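Local coordinates for ribonuclease J (Methanolobus psychrophilus R15, PDB 5HAB), which probably degrades RNA as a metal-dependent exoribonuclease of the beta-CASP group within the metallo-beta-lactamase superfamily, at residues 32-40 and 429-438; 74-85 and 112-120. The protein carries 1 engineered substitution. All coordinates share one frame; numbering follows the deposited sequence.

Contact 1: residues 32-40 and 429-438; sequences GGYNEMGRN and IPAHGTIQMH. With nucleotides of chain D.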
loop_
_atom_site.group_PDB
_atom_site.type_symbol
_atom_site.label_atom_id
_atom_site.label_comp_id
_atom_site.label_asym_id
_atom_site.label_seq_id
_atom_site.Cartn_x
_atom_site.Cartn_y
_atom_site.Cartn_z
ATOM N N GLY B 32 -13.083 7.253 -26.439
ATOM C CA GLY B 32 -13.174 7.218 -24.993
ATOM C C GLY B 32 -12.594 5.926 -24.463
ATOM O O GLY B 32 -12.492 4.944 -25.197
ATOM N N GLY B 33 -12.209 5.920 -23.191
ATOM C CA GLY B 33 -11.671 4.721 -22.578
ATOM C C GLY B 33 -10.195 4.471 -22.819
ATOM O O GLY B 33 -9.681 3.406 -22.486
ATOM N N TYR B 34 -9.512 5.452 -23.398
ATOM C CA TYR B 34 -8.069 5.363 -23.592
ATOM C C TYR B 34 -7.323 6.162 -22.517
ATOM O O TYR B 34 -6.129 5.964 -22.314
ATOM C CB TYR B 34 -7.689 5.841 -24.996
ATOM C CG TYR B 34 -8.100 4.868 -26.080
ATOM C CD1 TYR B 34 -9.432 4.736 -26.457
ATOM C CD2 TYR B 34 -7.157 4.081 -26.722
ATOM C CE1 TYR B 34 -9.810 3.846 -27.441
ATOM C CE2 TYR B 34 -7.524 3.189 -27.709
ATOM C CZ TYR B 34 -8.852 3.074 -28.063
ATOM O OH TYR B 34 -9.215 2.185 -29.046
ATOM N N ASN B 35 -8.028 7.065 -21.836
ATOM C CA ASN B 35 -7.442 7.829 -20.733
ATOM C C ASN B 35 -7.979 7.406 -19.376
ATOM O O ASN B 35 -7.529 7.907 -18.345
ATOM C CB ASN B 35 -7.689 9.329 -20.903
ATOM C CG ASN B 35 -7.100 9.884 -22.181
ATOM O OD1 ASN B 35 -6.769 9.140 -23.106
ATOM N ND2 ASN B 35 -6.973 11.206 -22.241
ATOM N N GLU B 36 -8.953 6.502 -19.382
ATOM C CA GLU B 36 -9.644 6.133 -18.158
ATOM C C GLU B 36 -10.396 4.819 -18.312
ATOM O O GLU B 36 -10.368 4.195 -19.376
ATOM C CB GLU B 36 -10.619 7.245 -17.746
ATOM C CG GLU B 36 -11.767 7.474 -18.730
ATOM C CD GLU B 36 -11.373 8.306 -19.950
ATOM O OE1 GLU B 36 -10.887 9.445 -19.778
ATOM O OE2 GLU B 36 -11.562 7.821 -21.084
ATOM N N MET B 37 -11.098 4.425 -17.254
ATOM C CA MET B 37 -11.940 3.233 -17.284
ATOM C C MET B 37 -13.380 3.625 -17.565
ATOM O O MET B 37 -13.792 4.732 -17.226
ATOM C CB MET B 37 -11.875 2.480 -15.956
ATOM C CG MET B 37 -10.482 2.080 -15.505
ATOM S SD MET B 37 -9.764 0.751 -16.485
ATOM C CE MET B 37 -11.157 -0.351 -16.693
ATOM N N GLY B 38 -14.140 2.729 -18.189
ATOM C CA GLY B 38 -15.573 2.935 -18.325
ATOM C C GLY B 38 -16.137 3.355 -19.677
ATOM O O GLY B 38 -16.823 2.578 -20.333
ATOM N N ARG B 39 -15.897 4.602 -20.079
ATOM C CA ARG B 39 -16.561 5.161 -21.263
ATOM C C ARG B 39 -15.872 4.757 -22.575
ATOM O O ARG B 39 -15.399 5.600 -23.333
ATOM C CB ARG B 39 -16.653 6.693 -21.151
ATOM C CG ARG B 39 -15.335 7.425 -20.925
ATOM C CD ARG B 39 -15.477 8.913 -21.225
ATOM N NE ARG B 39 -14.231 9.638 -20.993
ATOM C CZ ARG B 39 -14.104 10.958 -21.095
ATOM N NH1 ARG B 39 -15.151 11.707 -21.422
ATOM N NH2 ARG B 39 -12.929 11.531 -20.869
ATOM N N ASN B 40 -15.826 3.461 -22.846
ATOM C CA ASN B 40 -15.125 2.960 -24.021
ATOM C C ASN B 40 -15.810 3.273 -25.348
ATOM O O ASN B 40 -16.999 3.018 -25.528
ATOM C CB ASN B 40 -14.928 1.456 -23.888
ATOM C CG ASN B 40 -14.103 1.099 -22.674
ATOM O OD1 ASN B 40 -12.900 1.352 -22.635
ATOM N ND2 ASN B 40 -14.752 0.549 -21.659
ATOM N N ILE B 429 -2.270 -1.472 -30.391
ATOM C CA ILE B 429 -2.754 -0.281 -29.708
ATOM C C ILE B 429 -3.444 -0.707 -28.422
ATOM O O ILE B 429 -4.467 -1.392 -28.467
ATOM C CB ILE B 429 -3.715 0.542 -30.597
ATOM C CG1 ILE B 429 -3.035 0.956 -31.906
ATOM C CG2 ILE B 429 -4.271 1.752 -29.827
ATOM C CD1 ILE B 429 -3.211 -0.043 -33.041
ATOM N N PRO B 430 -2.892 -0.305 -27.269
ATOM C CA PRO B 430 -3.589 -0.626 -26.022
ATOM C C PRO B 430 -4.771 0.295 -25.768
ATOM O O PRO B 430 -4.725 1.474 -26.109
ATOM C CB PRO B 430 -2.501 -0.445 -24.951
ATOM C CG PRO B 430 -1.542 0.529 -25.549
ATOM C CD PRO B 430 -1.538 0.229 -27.030
ATOM N N ALA B 431 -5.818 -0.254 -25.165
ATOM C CA ALA B 431 -7.059 0.473 -24.926
ATOM C C ALA B 431 -7.663 0.042 -23.589
ATOM O O ALA B 431 -7.075 -0.776 -22.882
ATOM C CB ALA B 431 -8.038 0.223 -26.057
ATOM N N HIS B 432 -8.838 0.575 -23.260
ATOM C CA HIS B 432 -9.561 0.193 -22.040
ATOM C C HIS B 432 -8.725 0.373 -20.779
ATOM O O HIS B 432 -8.570 -0.562 -19.995
ATOM C CB HIS B 432 -10.032 -1.268 -22.108
ATOM C CG HIS B 432 -11.276 -1.478 -22.914
ATOM N ND1 HIS B 432 -11.491 -0.867 -24.131
ATOM C CD2 HIS B 432 -12.371 -2.237 -22.675
ATOM C CE1 HIS B 432 -12.668 -1.239 -24.607
ATOM N NE2 HIS B 432 -13.220 -2.074 -23.743
ATOM N N GLY B 433 -8.198 1.572 -20.570
ATOM C CA GLY B 433 -7.465 1.835 -19.350
ATOM C C GLY B 433 -6.811 3.195 -19.287
ATOM O O GLY B 433 -6.944 4.011 -20.201
ATOM N N THR B 434 -6.109 3.434 -18.186
ATOM C CA THR B 434 -5.351 4.659 -17.993
ATOM C C THR B 434 -4.052 4.585 -18.774
ATOM O O THR B 434 -3.709 3.535 -19.318
ATOM C CB THR B 434 -5.040 4.889 -16.518
ATOM O OG1 THR B 434 -4.319 3.756 -16.017
ATOM C CG2 THR B 434 -6.345 5.054 -15.718
ATOM N N ILE B 435 -3.327 5.695 -18.834
ATOM C CA ILE B 435 -2.016 5.679 -19.462
ATOM C C ILE B 435 -1.051 4.792 -18.660
ATOM O O ILE B 435 -0.141 4.194 -19.229
ATOM C CB ILE B 435 -1.471 7.117 -19.663
ATOM C CG1 ILE B 435 -0.169 7.087 -20.482
ATOM C CG2 ILE B 435 -1.312 7.847 -18.323
ATOM C CD1 ILE B 435 0.350 8.464 -20.862
ATOM N N GLN B 436 -1.267 4.663 -17.353
ATOM C CA GLN B 436 -0.433 3.772 -16.537
ATOM C C GLN B 436 -0.576 2.292 -16.953
ATOM O O GLN B 436 0.428 1.559 -17.115
ATOM C CB GLN B 436 -0.775 3.941 -15.050
ATOM C CG GLN B 436 -0.332 5.279 -14.433
ATOM C CD GLN B 436 -1.144 6.492 -14.896
ATOM O OE1 GLN B 436 -2.300 6.375 -15.321
ATOM N NE2 GLN B 436 -0.529 7.670 -14.813
ATOM N N MET B 437 -1.824 1.863 -17.148
ATOM C CA MET B 437 -2.104 0.502 -17.609
ATOM C C MET B 437 -1.471 0.285 -18.980
ATOM O O MET B 437 -0.860 -0.761 -19.241
ATOM C CB MET B 437 -3.615 0.240 -17.662
ATOM C CG MET B 437 -4.344 0.545 -16.346
ATOM S SD MET B 437 -6.136 0.268 -16.403
ATOM C CE MET B 437 -6.592 0.548 -14.698
ATOM N N HIS B 438 -1.598 1.291 -19.848
ATOM C CA HIS B 438 -1.006 1.220 -21.181
ATOM C C HIS B 438 0.513 1.079 -21.062
ATOM O O HIS B 438 1.114 0.364 -21.841
ATOM C CB HIS B 438 -1.352 2.454 -22.030
ATOM C CG HIS B 438 -2.820 2.720 -22.148
ATOM N ND1 HIS B 438 -3.772 1.728 -22.054
ATOM C CD2 HIS B 438 -3.503 3.879 -22.331
ATOM C CE1 HIS B 438 -4.974 2.259 -22.180
ATOM N NE2 HIS B 438 -4.839 3.563 -22.347
ATOM O OP3 A D 1 -12.801 -8.148 -11.203
ATOM P P A D 1 -12.650 -7.760 -12.626
ATOM O OP1 A D 1 -13.670 -8.482 -13.427
ATOM O OP2 A D 1 -11.218 -7.893 -12.992
ATOM O "O5'" A D 1 -12.950 -6.204 -12.714
ATOM C "C5'" A D 1 -14.118 -5.635 -12.132
ATOM C "C4'" A D 1 -14.397 -4.274 -12.718
ATOM O "O4'" A D 1 -13.418 -3.335 -12.193
ATOM C "C3'" A D 1 -14.286 -4.207 -14.240
ATOM O "O3'" A D 1 -15.262 -3.320 -14.779
ATOM C "C2'" A D 1 -12.883 -3.652 -14.466
ATOM O "O2'" A D 1 -12.721 -2.950 -15.681
ATOM C "C1'" A D 1 -12.693 -2.739 -13.255
ATOM N N9 A D 1 -11.288 -2.645 -12.840
ATOM C C8 A D 1 -10.388 -3.687 -12.796
ATOM N N7 A D 1 -9.186 -3.344 -12.402
ATOM C C5 A D 1 -9.295 -1.978 -12.174
ATOM C C6 A D 1 -8.358 -1.023 -11.739
ATOM N N6 A D 1 -7.085 -1.313 -11.444
ATOM N N1 A D 1 -8.783 0.256 -11.614
ATOM C C2 A D 1 -10.059 0.544 -11.911
ATOM N N3 A D 1 -11.033 -0.266 -12.329
ATOM C C4 A D 1 -10.582 -1.530 -12.444
HETATM O O HOH W 1 -11.384 1.746 -25.026
HETATM O O HOH W 2 -4.810 8.586 -18.360
#
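The side-chain amide of Asn40 lies over one face of the His432 ring, the two planes only 17° apart and OD1 3.0 Å above the ring plane. These near-parallel planes make a stack, and the angle at His432 ND1 is too poor for a hydrogen bond to Asn40 OD1. A water instead accepts a weak bond from His432 ND1 at 2.8 Å and can donate to Asn40 OD1. The His438 ring has Thr434 O over the centre of one face, Pro430 O farther off on the other, and Tyr34 O at its edge. There NE2 donates to Tyr34 O at 2.7 Å, with ND1 held by Ser229, which fixes the ring rotation. Tyr34 has Ile429 CG2 at its ring edge, while Ala431 CB approaches CE2 obliquely at 3.4 Å; the Tyr34 hydroxyl is hydrogen-bonded to Thr42 OG1. Between the loops, Gly433 N donates to Gly33 O at 3.0 Å. Met37, bent at chi2 and chi3 (-72° and -42°), crosses Met437 at about a right angle, its SD 3.6 Å from Met437 CE. Both methyls approach the 5'-terminal nucleotide of the RNA: Met37 CE is 3.2 Å from O2' of A1 of chain D, and Met437 CE nears N6. Asn40 ND2 donates to Asp108 O, and His432 NE2 is hydrogen-bonded to His109 NE2. The PAHG sequence, where strand 427-431 gives way to loop, matches beta-CASP motif C, whose histidine ligates metal in relatives. The Asn40 stack, the water and His109 together would restrict rotation of this probable active-site imidazole, while the methionines form a separate patch at the RNA.

Contact 2: residues 74-85 and 112-120; sequences HSLELIEMGAIP and AIPKLAHRY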
loop_
_atom_site.group_PDB
_atom_site.type_symbol
_atom_site.label_atom_id
_atom_site.label_comp_id
_atom_site.label_asym_id
_atom_site.label_seq_id
_atom_site.Cartn_x
_atom_site.Cartn_y
_atom_site.Cartn_z
ATOM N N HIS B 74 -28.854 15.155 -21.042
ATOM C CA HIS B 74 -28.579 14.641 -22.373
ATOM C C HIS B 74 -27.077 14.604 -22.639
ATOM O O HIS B 74 -26.267 14.942 -21.772
ATOM C CB HIS B 74 -29.309 15.435 -23.456
ATOM C CG HIS B 74 -29.656 14.603 -24.654
ATOM N ND1 HIS B 74 -28.944 14.653 -25.834
ATOM C CD2 HIS B 74 -30.607 13.654 -24.830
ATOM C CE1 HIS B 74 -29.461 13.792 -26.693
ATOM N NE2 HIS B 74 -30.470 13.172 -26.109
ATOM N N SER B 75 -26.732 14.165 -23.845
ATOM C CA SER B 75 -25.375 13.794 -24.218
ATOM C C SER B 75 -24.273 14.788 -23.858
ATOM O O SER B 75 -23.245 14.383 -23.334
ATOM C CB SER B 75 -25.329 13.546 -25.725
ATOM O OG SER B 75 -26.317 12.608 -26.107
ATOM N N LEU B 76 -24.479 16.076 -24.106
ATOM C CA LEU B 76 -23.371 17.023 -23.977
ATOM C C LEU B 76 -22.973 17.263 -22.528
ATOM O O LEU B 76 -21.795 17.462 -22.231
ATOM C CB LEU B 76 -23.704 18.353 -24.656
ATOM C CG LEU B 76 -23.174 18.519 -26.088
ATOM C CD1 LEU B 76 -23.439 17.287 -26.954
ATOM C CD2 LEU B 76 -23.751 19.770 -26.741
ATOM N N GLU B 77 -23.944 17.216 -21.625
ATOM C CA GLU B 77 -23.662 17.441 -20.217
ATOM C C GLU B 77 -22.909 16.230 -19.675
ATOM O O GLU B 77 -21.957 16.360 -18.900
ATOM C CB GLU B 77 -24.959 17.679 -19.444
ATOM C CG GLU B 77 -24.807 17.741 -17.938
ATOM C CD GLU B 77 -26.119 18.057 -17.241
ATOM O OE1 GLU B 77 -26.121 18.185 -15.998
ATOM O OE2 GLU B 77 -27.152 18.171 -17.938
ATOM N N LEU B 78 -23.322 15.054 -20.130
ATOM C CA LEU B 78 -22.646 13.820 -19.783
ATOM C C LEU B 78 -21.222 13.817 -20.331
ATOM O O LEU B 78 -20.314 13.314 -19.688
ATOM C CB LEU B 78 -23.422 12.618 -20.312
ATOM C CG LEU B 78 -24.705 12.244 -19.574
ATOM C CD1 LEU B 78 -25.473 11.211 -20.373
ATOM C CD2 LEU B 78 -24.388 11.711 -18.186
ATOM N N ILE B 79 -21.024 14.399 -21.509
ATOM C CA ILE B 79 -19.690 14.478 -22.089
ATOM C C ILE B 79 -18.821 15.419 -21.264
ATOM O O ILE B 79 -17.654 15.120 -21.000
ATOM C CB ILE B 79 -19.737 14.919 -23.558
ATOM C CG1 ILE B 79 -20.347 13.819 -24.423
ATOM C CG2 ILE B 79 -18.345 15.237 -24.061
ATOM C CD1 ILE B 79 -20.468 14.194 -25.878
ATOM N N GLU B 80 -19.391 16.548 -20.847
ATOM C CA GLU B 80 -18.670 17.497 -19.996
ATOM C C GLU B 80 -18.286 16.860 -18.659
ATOM O O GLU B 80 -17.236 17.172 -18.102
ATOM C CB GLU B 80 -19.496 18.765 -19.760
ATOM C CG GLU B 80 -19.736 19.600 -21.016
ATOM C CD GLU B 80 -20.658 20.788 -20.769
ATOM O OE1 GLU B 80 -20.826 21.182 -19.595
ATOM O OE2 GLU B 80 -21.215 21.329 -21.749
ATOM N N MET B 81 -19.136 15.974 -18.144
ATOM C CA MET B 81 -18.756 15.164 -16.989
ATOM C C MET B 81 -17.825 14.035 -17.436
ATOM O O MET B 81 -16.798 13.783 -16.812
ATOM C CB MET B 81 -19.985 14.569 -16.297
ATOM C CG MET B 81 -21.087 15.561 -15.985
ATOM S SD MET B 81 -22.321 14.861 -14.874
ATOM C CE MET B 81 -22.459 13.197 -15.512
ATOM N N GLY B 82 -18.223 13.358 -18.515
ATOM C CA GLY B 82 -17.488 12.251 -19.112
ATOM C C GLY B 82 -16.989 11.190 -18.154
ATOM O O GLY B 82 -15.794 11.228 -17.864
ATOM N N ALA B 83 -17.792 10.246 -17.637
ATOM C CA ALA B 83 -19.190 9.849 -17.943
ATOM C C ALA B 83 -19.369 9.163 -19.302
ATOM O O ALA B 83 -19.470 7.937 -19.340
ATOM C CB ALA B 83 -20.159 11.005 -17.798
ATOM N N ILE B 84 -19.464 9.902 -20.403
ATOM C CA ILE B 84 -19.590 9.220 -21.700
ATOM C C ILE B 84 -18.559 9.753 -22.689
ATOM O O ILE B 84 -18.049 10.859 -22.515
ATOM C CB ILE B 84 -21.023 9.330 -22.285
ATOM C CG1 ILE B 84 -21.342 10.765 -22.709
ATOM C CG2 ILE B 84 -22.049 8.780 -21.302
ATOM C CD1 ILE B 84 -22.669 10.892 -23.439
ATOM N N PRO B 85 -18.248 8.965 -23.734
ATOM C CA PRO B 85 -17.170 9.379 -24.637
ATOM C C PRO B 85 -17.494 10.641 -25.420
ATOM O O PRO B 85 -18.630 10.845 -25.838
ATOM C CB PRO B 85 -17.008 8.173 -25.578
ATOM C CG PRO B 85 -18.183 7.321 -25.350
ATOM C CD PRO B 85 -18.680 7.582 -23.989
ATOM N N ALA B 112 -23.572 4.000 -23.000
ATOM C CA ALA B 112 -23.787 5.290 -23.654
ATOM C C ALA B 112 -24.527 5.150 -24.987
ATOM O O ALA B 112 -24.749 6.146 -25.673
ATOM C CB ALA B 112 -22.464 6.011 -23.866
ATOM N N ILE B 113 -24.872 3.918 -25.366
ATOM C CA ILE B 113 -25.656 3.676 -26.583
ATOM C C ILE B 113 -26.891 4.592 -26.676
ATOM O O ILE B 113 -27.045 5.295 -27.678
ATOM C CB ILE B 113 -26.065 2.187 -26.704
ATOM C CG1 ILE B 113 -24.872 1.326 -27.123
ATOM C CG2 ILE B 113 -27.204 2.024 -27.698
ATOM C CD1 ILE B 113 -24.412 1.569 -28.540
ATOM N N PRO B 114 -27.745 4.630 -25.627
ATOM C CA PRO B 114 -28.954 5.458 -25.733
ATOM C C PRO B 114 -28.696 6.956 -25.817
ATOM O O PRO B 114 -29.638 7.720 -26.025
ATOM C CB PRO B 114 -29.716 5.139 -24.438
ATOM C CG PRO B 114 -29.123 3.889 -23.927
ATOM C CD PRO B 114 -27.697 3.941 -24.325
ATOM N N LYS B 115 -27.451 7.378 -25.646
ATOM C CA LYS B 115 -27.160 8.802 -25.613
ATOM C C LYS B 115 -26.461 9.300 -26.880
ATOM O O LYS B 115 -26.586 10.470 -27.241
ATOM C CB LYS B 115 -26.311 9.127 -24.382
ATOM C CG LYS B 115 -27.135 9.407 -23.132
ATOM C CD LYS B 115 -28.375 10.222 -23.462
ATOM C CE LYS B 115 -29.356 10.244 -22.304
ATOM N NZ LYS B 115 -28.841 11.037 -21.158
ATOM N N LEU B 116 -25.736 8.416 -27.560
ATOM C CA LEU B 116 -24.944 8.832 -28.713
ATOM C C LEU B 116 -25.288 8.067 -29.996
ATOM O O LEU B 116 -25.041 8.568 -31.095
ATOM C CB LEU B 116 -23.448 8.675 -28.416
ATOM C CG LEU B 116 -22.844 9.400 -27.214
ATOM C CD1 LEU B 116 -21.417 8.930 -26.988
ATOM C CD2 LEU B 116 -22.885 10.901 -27.408
ATOM N N ALA B 117 -25.824 6.854 -29.870
ATOM C CA ALA B 117 -26.026 6.015 -31.051
ATOM C C ALA B 117 -27.053 6.600 -32.031
ATOM O O ALA B 117 -26.934 6.418 -33.245
ATOM C CB ALA B 117 -26.443 4.619 -30.643
ATOM N N HIS B 118 -28.041 7.322 -31.509
ATOM C CA HIS B 118 -29.153 7.800 -32.331
ATOM C C HIS B 118 -28.745 8.917 -33.290
ATOM O O HIS B 118 -29.530 9.314 -34.149
ATOM C CB HIS B 118 -30.315 8.272 -31.450
ATOM C CG HIS B 118 -29.986 9.447 -30.584
ATOM N ND1 HIS B 118 -29.882 10.730 -31.077
ATOM C CD2 HIS B 118 -29.757 9.537 -29.253
ATOM C CE1 HIS B 118 -29.587 11.556 -30.089
ATOM N NE2 HIS B 118 -29.508 10.858 -28.971
ATOM N N ARG B 119 -27.535 9.442 -33.125
ATOM C CA ARG B 119 -27.037 10.499 -34.001
ATOM C C ARG B 119 -26.342 9.958 -35.244
ATOM O O ARG B 119 -26.016 10.716 -36.156
ATOM C CB ARG B 119 -26.087 11.419 -33.238
ATOM C CG ARG B 119 -26.811 12.372 -32.318
ATOM C CD ARG B 119 -25.883 13.417 -31.743
ATOM N NE ARG B 119 -26.564 14.164 -30.694
ATOM C CZ ARG B 119 -26.463 13.883 -29.402
ATOM N NH1 ARG B 119 -25.716 12.859 -29.008
ATOM N NH2 ARG B 119 -27.118 14.610 -28.507
ATOM N N TYR B 120 -26.109 8.652 -35.281
ATOM C CA TYR B 120 -25.445 8.039 -36.425
ATOM C C TYR B 120 -26.446 7.268 -37.274
ATOM O O TYR B 120 -27.324 6.583 -36.749
ATOM C CB TYR B 120 -24.306 7.121 -35.968
ATOM C CG TYR B 120 -23.222 7.850 -35.211
ATOM C CD1 TYR B 120 -22.172 8.467 -35.882
ATOM C CD2 TYR B 120 -23.262 7.945 -33.827
ATOM C CE1 TYR B 120 -21.183 9.144 -35.192
ATOM C CE2 TYR B 120 -22.282 8.622 -33.129
ATOM C CZ TYR B 120 -21.246 9.218 -33.813
ATOM O OH TYR B 120 -20.273 9.888 -33.109
#
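Lys115 of helix 113-116 lays its aliphatic chain against helix 75-81 and the loop after it, within a helical layer that flanks the sheet of the metallo-beta-lactamase domain. Its CB is 3.9 Å from Ser75 OG and also near Ile84 CD1. CG comes next, 3.7 Å from Leu78 CD1, and CD then passes Ser75 OG at 4.1 Å while lying over the rim of one His74 face. Bends at chi2 and chi4 bring NZ to the start of helix 75-81, so that Lys115 NZ stands 3.5 Å from Leu78 CD1 and also near His74 CA, at the N-cap of that helix. The two side chains, Leu78 and Lys115, cross at about a right angle, Leu78 CD1 meeting both CG and NZ.

Toward Ile84, Pro85 and Ala112 the contact is apolar. Leu116 sets its two methyls on different neighbours: CD1 is 4.0 Å from Pro85 CG, while CD2 meets Ile84 CD1 and Ser75 CB. Ile84 CG2 packs 3.8 Å from Ala112 CB, which also touches Pro85 CD. Pro85 and Leu116 both reach Met41 of strand 41-46, which seats the pair of segments on the sheet.

At the start of helix 75-81, where the lysine tip also lies, Ser75 OG donates to Lys115 O; the modelled separation is implausibly short, so the bond's exact geometry is doubtful. Arg119, extended from CG to NE, carries its guanidinium to Ser75 OG at its edge, with His118 CE1 over the centre of one face. The His74 and His118 rings meet rim to rim, planes 49° apart, neither lying over the other's face. His74 also turns its edge to Arg119, the ring and guanidinium planes standing 85° apart, with Arg119 NH2 3.1 Å from His74 CE1.

From the N terminus, strand 24-32 runs into the 32-40 loop, the first half of contact 1, and strand 41-46 follows. The chain next reaches 74-85 and, 26 residues beyond it, 112-120, where contact 2 closes a short loop. It then passes through the second sheet and the parallel beta-CASP sheet before returning at 429-438, closing contact 1 over 388 intervening residues. The short loop is thus nested within the long one, without crossing. Contact 1 ties the two mixed sheets together; contact 2 joins helices beside the first. Their centres lie 18 Å apart, yet they touch through Arg39, whose NH1 probably bonds Ile84 O.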